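Local coordinates for protein nicotinate phosphoribosyltransferase (Vibrio cholerae, PDB 4HL7) that probably catalyses the ATP-assisted joining of nicotinate to 5-phosphoribosyl 1-diphosphate, forming nicotinate D-ribonucleotide on the route to NAD(+), at residues Q28-Y34 against R254-F259; S92-F96 against R126-L130; M236-L241 against C380-A386; M262-T268 against Y288-R292. All coordinates share one frame; numbering follows the deposited sequence.

Interaction 1: Q28-Y34 against R254-F259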
loop_
_atom_site.group_PDB
_atom_site.type_symbol
_atom_site.label_atom_id
_atom_site.label_comp_id
_atom_site.label_asym_id
_atom_site.label_seq_id
_atom_site.Cartn_x
_atom_site.Cartn_y
_atom_site.Cartn_z
ATOM N N GLN A 28 9.213 -1.897 -12.693
ATOM C CA GLN A 28 10.108 -2.772 -13.470
ATOM C C GLN A 28 9.388 -3.904 -14.138
ATOM O O GLN A 28 9.680 -4.229 -15.335
ATOM C CB GLN A 28 11.324 -3.311 -12.683
ATOM C CG GLN A 28 11.974 -4.470 -13.481
ATOM C CD GLN A 28 13.324 -4.817 -12.998
ATOM O OE1 GLN A 28 14.226 -3.966 -12.979
ATOM N NE2 GLN A 28 13.490 -6.056 -12.553
ATOM N N ALA A 29 8.461 -4.560 -13.429
ATOM C CA ALA A 29 7.799 -5.726 -14.026
ATOM C C ALA A 29 6.895 -5.295 -15.172
ATOM O O ALA A 29 6.795 -5.936 -16.224
ATOM C CB ALA A 29 6.974 -6.498 -12.975
ATOM N N ILE A 30 6.288 -4.139 -14.999
ATOM C CA ILE A 30 5.362 -3.566 -16.041
ATOM C C ILE A 30 6.234 -3.107 -17.237
ATOM O O ILE A 30 5.866 -3.325 -18.428
ATOM C CB ILE A 30 4.567 -2.365 -15.466
ATOM C CG1 ILE A 30 3.581 -2.896 -14.411
ATOM C CG2 ILE A 30 3.763 -1.613 -16.576
ATOM C CD1 ILE A 30 3.136 -1.797 -13.442
ATOM N N HIS A 31 7.371 -2.503 -16.945
ATOM C CA HIS A 31 8.349 -2.082 -18.004
ATOM C C HIS A 31 8.722 -3.281 -18.867
ATOM O O HIS A 31 8.774 -3.191 -20.099
ATOM C CB HIS A 31 9.571 -1.431 -17.318
ATOM C CG HIS A 31 10.768 -1.260 -18.174
ATOM N ND1 HIS A 31 11.002 -0.128 -18.881
ATOM C CD2 HIS A 31 11.893 -2.084 -18.362
ATOM C CE1 HIS A 31 12.191 -0.233 -19.520
ATOM N NE2 HIS A 31 12.732 -1.427 -19.200
ATOM N N HIS A 32 8.952 -4.404 -18.212
ATOM C CA HIS A 32 9.420 -5.597 -18.886
ATOM C C HIS A 32 8.344 -6.254 -19.706
ATOM O O HIS A 32 8.571 -6.574 -20.901
ATOM C CB HIS A 32 9.975 -6.576 -17.831
ATOM C CG HIS A 32 10.629 -7.780 -18.446
ATOM N ND1 HIS A 32 11.908 -7.756 -18.911
ATOM C CD2 HIS A 32 10.122 -9.050 -18.723
ATOM C CE1 HIS A 32 12.207 -8.960 -19.439
ATOM N NE2 HIS A 32 11.101 -9.746 -19.351
ATOM N N PHE A 33 7.157 -6.461 -19.138
ATOM C CA PHE A 33 6.105 -7.302 -19.776
ATOM C C PHE A 33 5.035 -6.488 -20.522
ATOM O O PHE A 33 4.355 -7.018 -21.422
ATOM C CB PHE A 33 5.409 -8.203 -18.708
ATOM C CG PHE A 33 6.238 -9.401 -18.292
ATOM C CD1 PHE A 33 6.648 -10.318 -19.244
ATOM C CD2 PHE A 33 6.526 -9.649 -16.931
ATOM C CE1 PHE A 33 7.398 -11.436 -18.876
ATOM C CE2 PHE A 33 7.272 -10.763 -16.545
ATOM C CZ PHE A 33 7.704 -11.651 -17.524
ATOM N N TYR A 34 4.787 -5.274 -20.050
ATOM C CA TYR A 34 3.556 -4.527 -20.407
ATOM C C TYR A 34 3.867 -3.058 -20.711
ATOM O O TYR A 34 3.162 -2.158 -20.273
ATOM C CB TYR A 34 2.494 -4.608 -19.249
ATOM C CG TYR A 34 2.183 -6.029 -18.860
ATOM C CD1 TYR A 34 2.323 -6.450 -17.533
ATOM C CD2 TYR A 34 1.708 -6.926 -19.812
ATOM C CE1 TYR A 34 2.115 -7.796 -17.184
ATOM C CE2 TYR A 34 1.494 -8.268 -19.509
ATOM C CZ TYR A 34 1.678 -8.671 -18.172
ATOM O OH TYR A 34 1.438 -9.985 -17.827
ATOM N N ARG A 254 4.193 -14.411 -13.237
ATOM C CA ARG A 254 4.943 -13.380 -13.945
ATOM C C ARG A 254 5.742 -12.508 -12.981
ATOM O O ARG A 254 6.733 -11.930 -13.373
ATOM C CB ARG A 254 4.009 -12.510 -14.760
ATOM C CG ARG A 254 3.579 -13.288 -16.008
ATOM C CD ARG A 254 3.378 -12.407 -17.213
ATOM N NE ARG A 254 3.920 -13.060 -18.419
ATOM C CZ ARG A 254 3.950 -12.496 -19.616
ATOM N NH1 ARG A 254 3.427 -11.284 -19.779
ATOM N NH2 ARG A 254 4.467 -13.157 -20.663
ATOM N N TRP A 255 5.325 -12.407 -11.721
ATOM C CA TRP A 255 6.179 -11.697 -10.753
ATOM C C TRP A 255 7.543 -12.389 -10.661
ATOM O O TRP A 255 8.587 -11.762 -10.613
ATOM C CB TRP A 255 5.518 -11.654 -9.356
ATOM C CG TRP A 255 6.292 -10.800 -8.382
ATOM C CD1 TRP A 255 7.213 -11.186 -7.398
ATOM C CD2 TRP A 255 6.323 -9.345 -8.377
ATOM N NE1 TRP A 255 7.751 -10.042 -6.763
ATOM C CE2 TRP A 255 7.199 -8.931 -7.289
ATOM C CE3 TRP A 255 5.686 -8.372 -9.129
ATOM C CZ2 TRP A 255 7.438 -7.582 -7.004
ATOM C CZ3 TRP A 255 5.916 -7.022 -8.803
ATOM C CH2 TRP A 255 6.759 -6.657 -7.762
ATOM N N LEU A 256 7.515 -13.720 -10.600
ATOM C CA LEU A 256 8.739 -14.530 -10.517
ATOM C C LEU A 256 9.630 -14.417 -11.780
ATOM O O LEU A 256 10.836 -14.457 -11.684
ATOM C CB LEU A 256 8.371 -15.987 -10.296
ATOM C CG LEU A 256 7.629 -16.213 -8.942
ATOM C CD1 LEU A 256 7.262 -17.712 -8.810
ATOM C CD2 LEU A 256 8.307 -15.674 -7.642
ATOM N N THR A 257 9.029 -14.229 -12.948
ATOM C CA THR A 257 9.840 -14.153 -14.202
ATOM C C THR A 257 10.264 -12.722 -14.535
ATOM O O THR A 257 11.019 -12.508 -15.490
ATOM C CB THR A 257 9.134 -14.808 -15.375
ATOM O OG1 THR A 257 7.838 -14.292 -15.499
ATOM C CG2 THR A 257 9.017 -16.334 -15.128
ATOM N N ALA A 258 9.756 -11.767 -13.752
ATOM C CA ALA A 258 10.136 -10.337 -13.880
ATOM C C ALA A 258 11.482 -10.028 -13.233
ATOM O O ALA A 258 12.100 -9.042 -13.575
ATOM C CB ALA A 258 9.049 -9.479 -13.265
ATOM N N PHE A 259 11.922 -10.866 -12.287
ATOM C CA PHE A 259 13.133 -10.578 -11.452
ATOM C C PHE A 259 13.885 -11.877 -11.196
ATOM O O PHE A 259 13.234 -12.932 -11.069
ATOM C CB PHE A 259 12.748 -10.033 -10.068
ATOM C CG PHE A 259 11.741 -8.868 -10.077
ATOM C CD1 PHE A 259 12.187 -7.538 -10.130
ATOM C CD2 PHE A 259 10.364 -9.095 -9.911
ATOM C CE1 PHE A 259 11.243 -6.475 -10.090
ATOM C CE2 PHE A 259 9.424 -8.054 -9.841
ATOM C CZ PHE A 259 9.870 -6.724 -9.964
HETATM O O HOH W 1 4.182 -9.690 -21.926
#
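The guanidinium of Arg254 lies flat on one face of the Phe33 ring, centres 4.0 Å apart and planes only 19° from parallel. Arg254 CZ stands off-centre, 32° from the normal of the Phe33 ring, a cation-pi contact, while Arg254 CD lies over the Phe33 face, 4.1 Å from its centroid, as a CH-pi contact. Arginine suits the place, since beyond its methylene Arg254 NH1 donates to Tyr34 OH (3.1 Å). Bends at chi2 and chi3 fold the chain back over the phenyl group. A water that accepts from Arg254 NH1 and donates to Phe33 O ties the same guanidinium to the helix end. One helical turn back along helix 21-33, two alanines let the backbones close in, with Ala29 CB 3.6 Å from Ala258 CB, and Phe33 CE2 rests against the same Ala258 methyl. Gln28 NE2 passes beside Phe259 CD1 and makes a weak bond to Ala258 O; it also donates to His84 O, and Gln28 OE1 accepts from Lys86 N. Tyr34 OH is also hydrogen-bonded to His238 NE2. The segments 28-33 and 254-258 cross at 89°, where helix 21-33 meets helix 247-258, with Trp234 of helix 232-241 packed against Ala29 and Arg254.

Interaction 2: S92-F96 against R126-L130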
loop_
_atom_site.group_PDB
_atom_site.type_symbol
_atom_site.label_atom_id
_atom_site.label_comp_id
_atom_site.label_asym_id
_atom_site.label_seq_id
_atom_site.Cartn_x
_atom_site.Cartn_y
_atom_site.Cartn_z
ATOM N N SER A 92 16.848 3.470 -17.876
ATOM C CA SER A 92 15.657 4.148 -18.407
ATOM C C SER A 92 15.089 5.194 -17.415
ATOM O O SER A 92 14.562 6.222 -17.847
ATOM C CB SER A 92 14.604 3.152 -18.943
ATOM O OG SER A 92 13.720 2.697 -17.925
ATOM N N LEU A 93 15.268 4.981 -16.103
ATOM C CA LEU A 93 14.831 6.015 -15.064
ATOM C C LEU A 93 15.554 7.347 -15.162
ATOM O O LEU A 93 15.015 8.401 -14.770
ATOM C CB LEU A 93 14.996 5.465 -13.683
ATOM C CG LEU A 93 14.057 4.333 -13.410
ATOM C CD1 LEU A 93 14.080 4.163 -11.874
ATOM C CD2 LEU A 93 12.609 4.724 -13.816
ATOM N N ARG A 94 16.755 7.306 -15.736
ATOM C CA ARG A 94 17.607 8.497 -15.900
ATOM C C ARG A 94 16.949 9.601 -16.722
ATOM O O ARG A 94 17.269 10.775 -16.538
ATOM C CB ARG A 94 18.978 8.125 -16.514
ATOM C CG ARG A 94 20.082 7.925 -15.470
ATOM C CD ARG A 94 21.469 7.748 -16.099
ATOM N NE ARG A 94 21.659 6.373 -16.563
ATOM C CZ ARG A 94 22.282 5.427 -15.864
ATOM N NH1 ARG A 94 22.788 5.723 -14.660
ATOM N NH2 ARG A 94 22.410 4.190 -16.368
ATOM N N TYR A 95 16.044 9.229 -17.620
ATOM C CA TYR A 95 15.301 10.184 -18.388
ATOM C C TYR A 95 13.821 10.281 -17.943
ATOM O O TYR A 95 13.084 11.107 -18.459
ATOM C CB TYR A 95 15.479 10.003 -19.965
ATOM C CG TYR A 95 15.130 8.639 -20.576
ATOM C CD1 TYR A 95 13.806 8.277 -20.843
ATOM C CD2 TYR A 95 16.129 7.739 -20.921
ATOM C CE1 TYR A 95 13.491 7.022 -21.357
ATOM C CE2 TYR A 95 15.835 6.520 -21.464
ATOM C CZ TYR A 95 14.524 6.163 -21.689
ATOM O OH TYR A 95 14.235 4.955 -22.175
ATOM N N PHE A 96 13.374 9.458 -16.991
ATOM C CA PHE A 96 11.914 9.409 -16.718
ATOM C C PHE A 96 11.412 10.677 -15.993
ATOM O O PHE A 96 12.022 11.122 -15.014
ATOM C CB PHE A 96 11.518 8.200 -15.854
ATOM C CG PHE A 96 10.075 8.196 -15.488
ATOM C CD1 PHE A 96 9.112 7.786 -16.421
ATOM C CD2 PHE A 96 9.647 8.646 -14.245
ATOM C CE1 PHE A 96 7.769 7.828 -16.103
ATOM C CE2 PHE A 96 8.292 8.680 -13.943
ATOM C CZ PHE A 96 7.363 8.270 -14.870
ATOM N N ARG A 126 3.191 1.840 -16.914
ATOM C CA ARG A 126 4.563 2.122 -16.468
ATOM C C ARG A 126 4.751 3.617 -16.049
ATOM O O ARG A 126 5.427 3.904 -15.107
ATOM C CB ARG A 126 5.541 1.793 -17.575
ATOM C CG ARG A 126 7.031 1.958 -17.191
ATOM C CD ARG A 126 7.832 2.312 -18.455
ATOM N NE ARG A 126 9.270 2.329 -18.192
ATOM C CZ ARG A 126 10.005 3.411 -18.004
ATOM N NH1 ARG A 126 9.494 4.635 -18.126
ATOM N NH2 ARG A 126 11.287 3.248 -17.744
ATOM N N ASP A 127 4.139 4.528 -16.756
ATOM C CA ASP A 127 4.353 5.941 -16.519
ATOM C C ASP A 127 3.482 6.559 -15.423
ATOM O O ASP A 127 3.772 7.698 -14.953
ATOM C CB ASP A 127 4.246 6.675 -17.799
ATOM C CG ASP A 127 5.388 6.240 -18.787
ATOM O OD1 ASP A 127 5.288 6.583 -19.912
ATOM O OD2 ASP A 127 6.321 5.505 -18.372
ATOM N N THR A 128 2.478 5.809 -14.996
ATOM C CA THR A 128 1.512 6.339 -13.982
ATOM C C THR A 128 1.583 5.589 -12.654
ATOM O O THR A 128 1.007 6.063 -11.663
ATOM C CB THR A 128 0.059 6.389 -14.471
ATOM O OG1 THR A 128 -0.426 5.080 -14.787
ATOM C CG2 THR A 128 -0.112 7.355 -15.700
ATOM N N ILE A 129 2.234 4.422 -12.655
ATOM C CA ILE A 129 2.206 3.584 -11.440
ATOM C C ILE A 129 2.826 4.301 -10.215
ATOM O O ILE A 129 2.401 4.092 -9.090
ATOM C CB ILE A 129 2.817 2.174 -11.647
ATOM C CG1 ILE A 129 2.659 1.350 -10.337
ATOM C CG2 ILE A 129 4.271 2.261 -12.004
ATOM C CD1 ILE A 129 2.704 -0.115 -10.524
ATOM N N LEU A 130 3.819 5.164 -10.438
ATOM C CA LEU A 130 4.421 5.848 -9.308
ATOM C C LEU A 130 3.565 6.937 -8.642
ATOM O O LEU A 130 3.910 7.369 -7.539
ATOM C CB LEU A 130 5.804 6.416 -9.657
ATOM C CG LEU A 130 6.849 5.421 -10.177
ATOM C CD1 LEU A 130 8.181 6.143 -10.342
ATOM C CD2 LEU A 130 6.959 4.189 -9.277
HETATM O O HOH W 2 11.873 6.283 -18.489
#
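A phenyl ring and an arginine-aspartate pair form this mostly buried contact, in which the end of helix 87-93 and the turn after it meet the short helix 125-128 within the N-terminal region. Phe96 and Arg126 run alongside each other, pointing opposite ways, ring and guanidinium planes 70° apart, so they do not stack; Phe96 CD1 comes to 3.6 Å from Arg126 NH1. The ring turns its edge to the carboxylate, with Asp127 OD2 3.6 Å from Phe96 CE1, an approach that suits the slightly positive rim of an aromatic ring. Asp127 OD2 is in turn held by Arg126 NH1 in a salt bridge of 3.3 Å, lying nearly in the guanidinium plane. The long arginine is extended from CG to NE, CG anti to the backbone N (chi1 -176°), which carries its head across to the other segment. There a water accepts from Arg126 NH1 (2.9 Å) and donates to Ser92 O, while NE is bonded to His31 of helix 21-33. On the apolar side Phe96 CE2 packs loosely on Leu130 CD1, and Phe70 lies against both side chains. The whole is tertiary packing of two helix ends within the N-terminal NAPRTase domain, beside helix 21-33.

Interaction 3: M236-L241 against C380-A386; sequences MGHQAL and CQGRPVA
A type I' beta turn from Cys380 to Arg383 and the chain that follows it run along helix 232-241, with CA atoms as near as 5.6 Å between Met236 and Val385. The turn is the hairpin between strands 372-380 and 383-384, at the edge of the antiparallel sheet; both central residues, Gln381 and Gly382, have positive phi, which suits glycine at the second. Val385 turns toward the helix: its CG1 lies 3.3 Å from Met236 O and also meets the Ala240 methyl, while CG2 faces Met236 CB. Ala240, whose small side chain allows close approach, brings its CB to 3.7 Å from Cys380 CB. Leu241 CD2 covers Cys380 SG and Gln381 CG, the Leu241 and Gln381 side chains crossing at about a right angle; Gln381 OE1 is hydrogen-bonded to Ser38 N. The Gln239 amide bonds the Ala386 backbone much as a neighbouring strand would. Gln239 OE1 accepts from Ala386 N (2.7 Å) and Gln239 NE2 donates to Ala386 O (2.9 Å), so that one amide satisfies both polar atoms. At the kink in the helix, a water donates to both Gln239 O and Pro384 O. Arginine suits this solvent-exposed place, since its aliphatic CD can lie on Ala240 CB while its charged head stays near the carbonyl end of the helix: Arg383 NH1 donates to Ala240 O at 2.8 Å, 18° out of the carbonyl plane.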
loop_
_atom_site.group_PDB
_atom_site.type_symbol
_atom_site.label_atom_id
_atom_site.label_comp_id
_atom_site.label_asym_id
_atom_site.label_seq_id
_atom_site.Cartn_x
_atom_site.Cartn_y
_atom_site.Cartn_z
HETATM N N MSE A 236 -5.062 -7.399 -10.223
HETATM C CA MSE A 236 -6.290 -6.845 -10.836
HETATM C C MSE A 236 -6.009 -6.539 -12.298
HETATM O O MSE A 236 -6.815 -6.856 -13.148
HETATM C CB MSE A 236 -6.622 -5.512 -10.093
HETATM C CG MSE A 236 -7.200 -5.845 -8.710
HETATM SE SE MSE A 236 -7.150 -4.173 -7.633
HETATM C CE MSE A 236 -8.763 -3.395 -8.431
ATOM N N GLY A 237 -4.847 -5.918 -12.601
ATOM C CA GLY A 237 -4.533 -5.604 -14.020
ATOM C C GLY A 237 -4.586 -6.862 -14.897
ATOM O O GLY A 237 -4.997 -6.819 -16.049
ATOM N N HIS A 238 -4.130 -7.993 -14.363
ATOM C CA HIS A 238 -4.198 -9.257 -15.140
ATOM C C HIS A 238 -5.570 -9.702 -15.532
ATOM O O HIS A 238 -5.724 -10.505 -16.454
ATOM C CB HIS A 238 -3.383 -10.381 -14.465
ATOM C CG HIS A 238 -1.891 -10.232 -14.707
ATOM N ND1 HIS A 238 -1.135 -9.368 -14.000
ATOM C CD2 HIS A 238 -1.063 -10.733 -15.720
ATOM C CE1 HIS A 238 0.145 -9.380 -14.473
ATOM N NE2 HIS A 238 0.189 -10.220 -15.524
ATOM N N GLN A 239 -6.603 -9.185 -14.870
ATOM C CA GLN A 239 -8.013 -9.458 -15.291
ATOM C C GLN A 239 -8.354 -8.902 -16.660
ATOM O O GLN A 239 -9.340 -9.300 -17.291
ATOM C CB GLN A 239 -9.026 -8.902 -14.244
ATOM C CG GLN A 239 -8.880 -9.577 -12.888
ATOM C CD GLN A 239 -9.605 -8.789 -11.798
ATOM O OE1 GLN A 239 -10.392 -7.914 -12.108
ATOM N NE2 GLN A 239 -9.317 -9.087 -10.518
ATOM N N ALA A 240 -7.588 -7.923 -17.075
ATOM C CA ALA A 240 -7.718 -7.337 -18.399
ATOM C C ALA A 240 -6.744 -7.966 -19.422
ATOM O O ALA A 240 -7.040 -7.974 -20.641
ATOM C CB ALA A 240 -7.475 -5.820 -18.338
ATOM N N LEU A 241 -5.615 -8.471 -18.951
ATOM C CA LEU A 241 -4.529 -8.862 -19.844
ATOM C C LEU A 241 -4.584 -10.358 -20.248
ATOM O O LEU A 241 -4.064 -10.721 -21.358
ATOM C CB LEU A 241 -3.163 -8.597 -19.146
ATOM C CG LEU A 241 -2.962 -7.130 -18.737
ATOM C CD1 LEU A 241 -1.647 -7.015 -17.984
ATOM C CD2 LEU A 241 -2.883 -6.340 -20.008
ATOM N N CYS A 380 -7.911 -1.189 -17.049
ATOM C CA CYS A 380 -6.631 -1.571 -17.649
ATOM C C CYS A 380 -6.923 -1.992 -19.094
ATOM O O CYS A 380 -7.848 -2.788 -19.341
ATOM C CB CYS A 380 -6.077 -2.769 -16.896
ATOM S SG CYS A 380 -4.482 -3.363 -17.514
ATOM N N GLN A 381 -6.140 -1.442 -20.038
ATOM C CA GLN A 381 -6.404 -1.623 -21.485
ATOM C C GLN A 381 -7.832 -1.317 -21.828
ATOM O O GLN A 381 -8.429 -1.971 -22.691
ATOM C CB GLN A 381 -6.049 -3.061 -21.946
ATOM C CG GLN A 381 -4.584 -3.376 -21.944
ATOM C CD GLN A 381 -3.797 -2.493 -22.876
ATOM O OE1 GLN A 381 -3.651 -1.299 -22.627
ATOM N NE2 GLN A 381 -3.327 -3.057 -23.994
ATOM N N GLY A 382 -8.389 -0.299 -21.163
ATOM C CA GLY A 382 -9.764 0.136 -21.423
ATOM C C GLY A 382 -10.841 -0.823 -20.937
ATOM O O GLY A 382 -11.998 -0.708 -21.351
ATOM N N ARG A 383 -10.446 -1.794 -20.126
ATOM C CA ARG A 383 -11.365 -2.837 -19.613
ATOM C C ARG A 383 -11.487 -2.696 -18.103
ATOM O O ARG A 383 -10.495 -2.354 -17.441
ATOM C CB ARG A 383 -10.802 -4.248 -19.940
ATOM C CG ARG A 383 -10.557 -4.474 -21.457
ATOM C CD ARG A 383 -9.306 -5.320 -21.750
ATOM N NE ARG A 383 -8.900 -5.139 -23.149
ATOM C CZ ARG A 383 -8.084 -5.969 -23.794
ATOM N NH1 ARG A 383 -7.607 -7.034 -23.180
ATOM N NH2 ARG A 383 -7.755 -5.726 -25.066
ATOM N N PRO A 384 -12.664 -3.014 -17.544
ATOM C CA PRO A 384 -12.774 -2.934 -16.077
ATOM C C PRO A 384 -11.928 -3.990 -15.379
ATOM O O PRO A 384 -11.700 -5.094 -15.943
ATOM C CB PRO A 384 -14.271 -3.266 -15.770
ATOM C CG PRO A 384 -14.933 -3.470 -17.085
ATOM C CD PRO A 384 -13.869 -3.568 -18.180
ATOM N N VAL A 385 -11.551 -3.723 -14.136
ATOM C CA VAL A 385 -10.879 -4.733 -13.292
ATOM C C VAL A 385 -11.471 -4.560 -11.884
ATOM O O VAL A 385 -12.115 -3.549 -11.601
ATOM C CB VAL A 385 -9.337 -4.557 -13.261
ATOM C CG1 VAL A 385 -8.742 -4.706 -14.673
ATOM C CG2 VAL A 385 -8.964 -3.203 -12.606
ATOM N N ALA A 386 -11.332 -5.562 -11.042
ATOM C CA ALA A 386 -12.040 -5.507 -9.732
ATOM C C ALA A 386 -11.268 -6.153 -8.618
ATOM O O ALA A 386 -10.459 -7.024 -8.844
ATOM C CB ALA A 386 -13.394 -6.153 -9.817
HETATM O O HOH W 3 -10.946 -6.868 -17.920
#

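Interaction 4: M262-T268 against Y288-R292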
loop_
_atom_site.group_PDB
_atom_site.type_symbol
_atom_site.label_atom_id
_atom_site.label_comp_id
_atom_site.label_asym_id
_atom_site.label_seq_id
_atom_site.Cartn_x
_atom_site.Cartn_y
_atom_site.Cartn_z
HETATM N N MSE A 262 13.796 -11.056 -6.585
HETATM C CA MSE A 262 13.041 -10.029 -5.822
HETATM C C MSE A 262 12.215 -10.696 -4.735
HETATM O O MSE A 262 11.557 -11.720 -4.978
HETATM C CB MSE A 262 12.157 -9.213 -6.783
HETATM C CG MSE A 262 11.139 -8.195 -6.198
HETATM SE SE MSE A 262 12.269 -6.798 -5.371
HETATM C CE MSE A 262 13.043 -5.817 -6.971
ATOM N N LEU A 263 12.203 -10.088 -3.543
ATOM C CA LEU A 263 11.195 -10.495 -2.510
ATOM C C LEU A 263 9.802 -10.722 -3.130
ATOM O O LEU A 263 9.286 -9.916 -3.927
ATOM C CB LEU A 263 11.154 -9.495 -1.375
ATOM C CG LEU A 263 10.198 -9.775 -0.184
ATOM C CD1 LEU A 263 10.777 -10.937 0.628
ATOM C CD2 LEU A 263 10.085 -8.513 0.651
ATOM N N ALA A 264 9.204 -11.853 -2.784
ATOM C CA ALA A 264 7.942 -12.235 -3.338
ATOM C C ALA A 264 6.981 -12.530 -2.222
ATOM O O ALA A 264 7.009 -13.645 -1.623
ATOM C CB ALA A 264 8.104 -13.439 -4.228
ATOM N N ILE A 265 6.200 -11.527 -1.866
ATOM C CA ILE A 265 5.148 -11.716 -0.852
ATOM C C ILE A 265 3.823 -11.397 -1.519
ATOM O O ILE A 265 3.593 -10.249 -1.872
ATOM C CB ILE A 265 5.344 -10.762 0.370
ATOM C CG1 ILE A 265 6.661 -11.066 1.113
ATOM C CG2 ILE A 265 4.147 -10.872 1.358
ATOM C CD1 ILE A 265 6.704 -12.446 1.787
ATOM N N ALA A 266 2.929 -12.390 -1.659
ATOM C CA ALA A 266 1.607 -12.173 -2.374
ATOM C C ALA A 266 0.487 -11.777 -1.443
ATOM O O ALA A 266 0.301 -12.400 -0.398
ATOM C CB ALA A 266 1.194 -13.453 -3.129
ATOM N N PRO A 267 -0.294 -10.746 -1.803
ATOM C CA PRO A 267 -1.572 -10.643 -1.110
ATOM C C PRO A 267 -2.536 -11.755 -1.529
ATOM O O PRO A 267 -2.465 -12.253 -2.643
ATOM C CB PRO A 267 -2.105 -9.277 -1.581
ATOM C CG PRO A 267 -1.622 -9.257 -3.009
ATOM C CD PRO A 267 -0.243 -9.879 -3.004
ATOM N N THR A 268 -3.451 -12.125 -0.649
ATOM C CA THR A 268 -4.277 -13.301 -0.916
ATOM C C THR A 268 -5.712 -12.967 -1.194
ATOM O O THR A 268 -6.547 -13.891 -1.535
ATOM C CB THR A 268 -4.219 -14.285 0.310
ATOM O OG1 THR A 268 -4.844 -13.628 1.418
ATOM C CG2 THR A 268 -2.813 -14.610 0.663
ATOM N N TYR A 288 7.509 -18.505 -3.589
ATOM C CA TYR A 288 7.174 -17.280 -2.855
ATOM C C TYR A 288 7.720 -17.302 -1.412
ATOM O O TYR A 288 7.730 -18.328 -0.767
ATOM C CB TYR A 288 5.647 -17.072 -2.861
ATOM C CG TYR A 288 5.227 -16.266 -4.053
ATOM C CD1 TYR A 288 4.904 -14.922 -3.911
ATOM C CD2 TYR A 288 5.151 -16.866 -5.320
ATOM C CE1 TYR A 288 4.532 -14.157 -5.013
ATOM C CE2 TYR A 288 4.808 -16.097 -6.450
ATOM C CZ TYR A 288 4.542 -14.742 -6.270
ATOM O OH TYR A 288 4.209 -13.958 -7.355
ATOM N N ASP A 289 8.165 -16.149 -0.925
ATOM C CA ASP A 289 8.695 -16.021 0.393
ATOM C C ASP A 289 7.585 -16.004 1.420
ATOM O O ASP A 289 7.828 -16.240 2.617
ATOM C CB ASP A 289 9.518 -14.739 0.470
ATOM C CG ASP A 289 10.684 -14.760 -0.536
ATOM O OD1 ASP A 289 11.506 -15.684 -0.435
ATOM O OD2 ASP A 289 10.661 -13.968 -1.524
ATOM N N GLY A 290 6.367 -15.725 0.973
ATOM C CA GLY A 290 5.270 -15.688 1.926
ATOM C C GLY A 290 4.081 -14.930 1.360
ATOM O O GLY A 290 3.998 -14.651 0.117
ATOM N N VAL A 291 3.177 -14.559 2.252
ATOM C CA VAL A 291 1.905 -13.964 1.843
ATOM C C VAL A 291 1.549 -12.809 2.802
ATOM O O VAL A 291 2.033 -12.764 3.961
ATOM C CB VAL A 291 0.747 -15.005 1.857
ATOM C CG1 VAL A 291 0.892 -15.957 0.668
ATOM C CG2 VAL A 291 0.715 -15.818 3.201
ATOM N N ARG A 292 0.636 -11.956 2.357
ATOM C CA ARG A 292 0.236 -10.776 3.152
ATOM C C ARG A 292 -1.247 -10.867 3.482
ATOM O O ARG A 292 -2.069 -11.164 2.597
ATOM C CB ARG A 292 0.527 -9.484 2.352
ATOM C CG ARG A 292 0.160 -8.190 3.122
ATOM C CD ARG A 292 0.559 -6.923 2.316
ATOM N NE ARG A 292 -0.677 -6.395 1.756
ATOM C CZ ARG A 292 -0.915 -6.094 0.478
ATOM N NH1 ARG A 292 -2.149 -5.722 0.129
ATOM N NH2 ARG A 292 0.052 -6.084 -0.437
#
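Ala264 O is gripped by two amides in succession, Asp289 N at 2.8 Å, in the carbonyl plane, and Gly290 N by a weak, longer bond. This is the start of a parallel strand pair, 265-267 beside 290-292, at the edge of the parallel sheet of the TIM-barrel-like domain; helices 273-279 and 282-287 fill the connection, as in a beta-alpha-beta crossover. Aspartate fits the entrance because its side chain answers the backbone bond: Asp289 OD2, through its anti lone pair, accepts from Ala264 N at 2.9 Å. Farther along, Ala266 uses both of its polar atoms, its N donating to Gly290 O and its O accepting from Arg292 N (2.8 Å), the latter donor standing above the carbonyl plane. Gly290 suits its extended backbone (phi 161°), and Ile265 CD1 packs on Gly290 CA at 3.5 Å; Ile265 CG2 covers the carbonyl carbon of Val291. On the other face, the methyls of Ala264 and Ala266 sit by Tyr288. Ala264 CB lies over the ring face, a CH-pi contact, and Ala266 CB touches CE1, while the phenol OH is bonded to Leu252 O of helix 247-258. Thr268 CG2 touches Val291 CB, the two side chains crossing at about a right angle, and the threonine hydroxyl is held by Trp301. Arg292 bends at chi3 (104°) and has NH2 bonded to Thr229; Pro267 CB sits over one face of the Arg292 guanidinium, toward its rim, 3.9 Å from Arg292 NH1.

Overall arrangement
Interaction 1 is the hub, touching each of the other three. Toward interaction 2, His31 ND1 meets Arg126 NE at 3.1 Å and Ile30 packs on Ile129; toward interaction 3, Tyr34 OH lies 2.6 Å from His238 NE2; toward interaction 4, Trp255 NE1 reaches Leu263 O at 3.2 Å. The other three stay apart from one another, nearest atoms about 8 to 11 Å away. Along the chain, interaction 2 is nested in interaction 1 and interaction 4 in interaction 3, while the segments of 1 and 3 alternate. His232, predicted to become phosphorylated but unmodified here, touches Pro267 and Arg292, which places interaction 4 beside the probable active site.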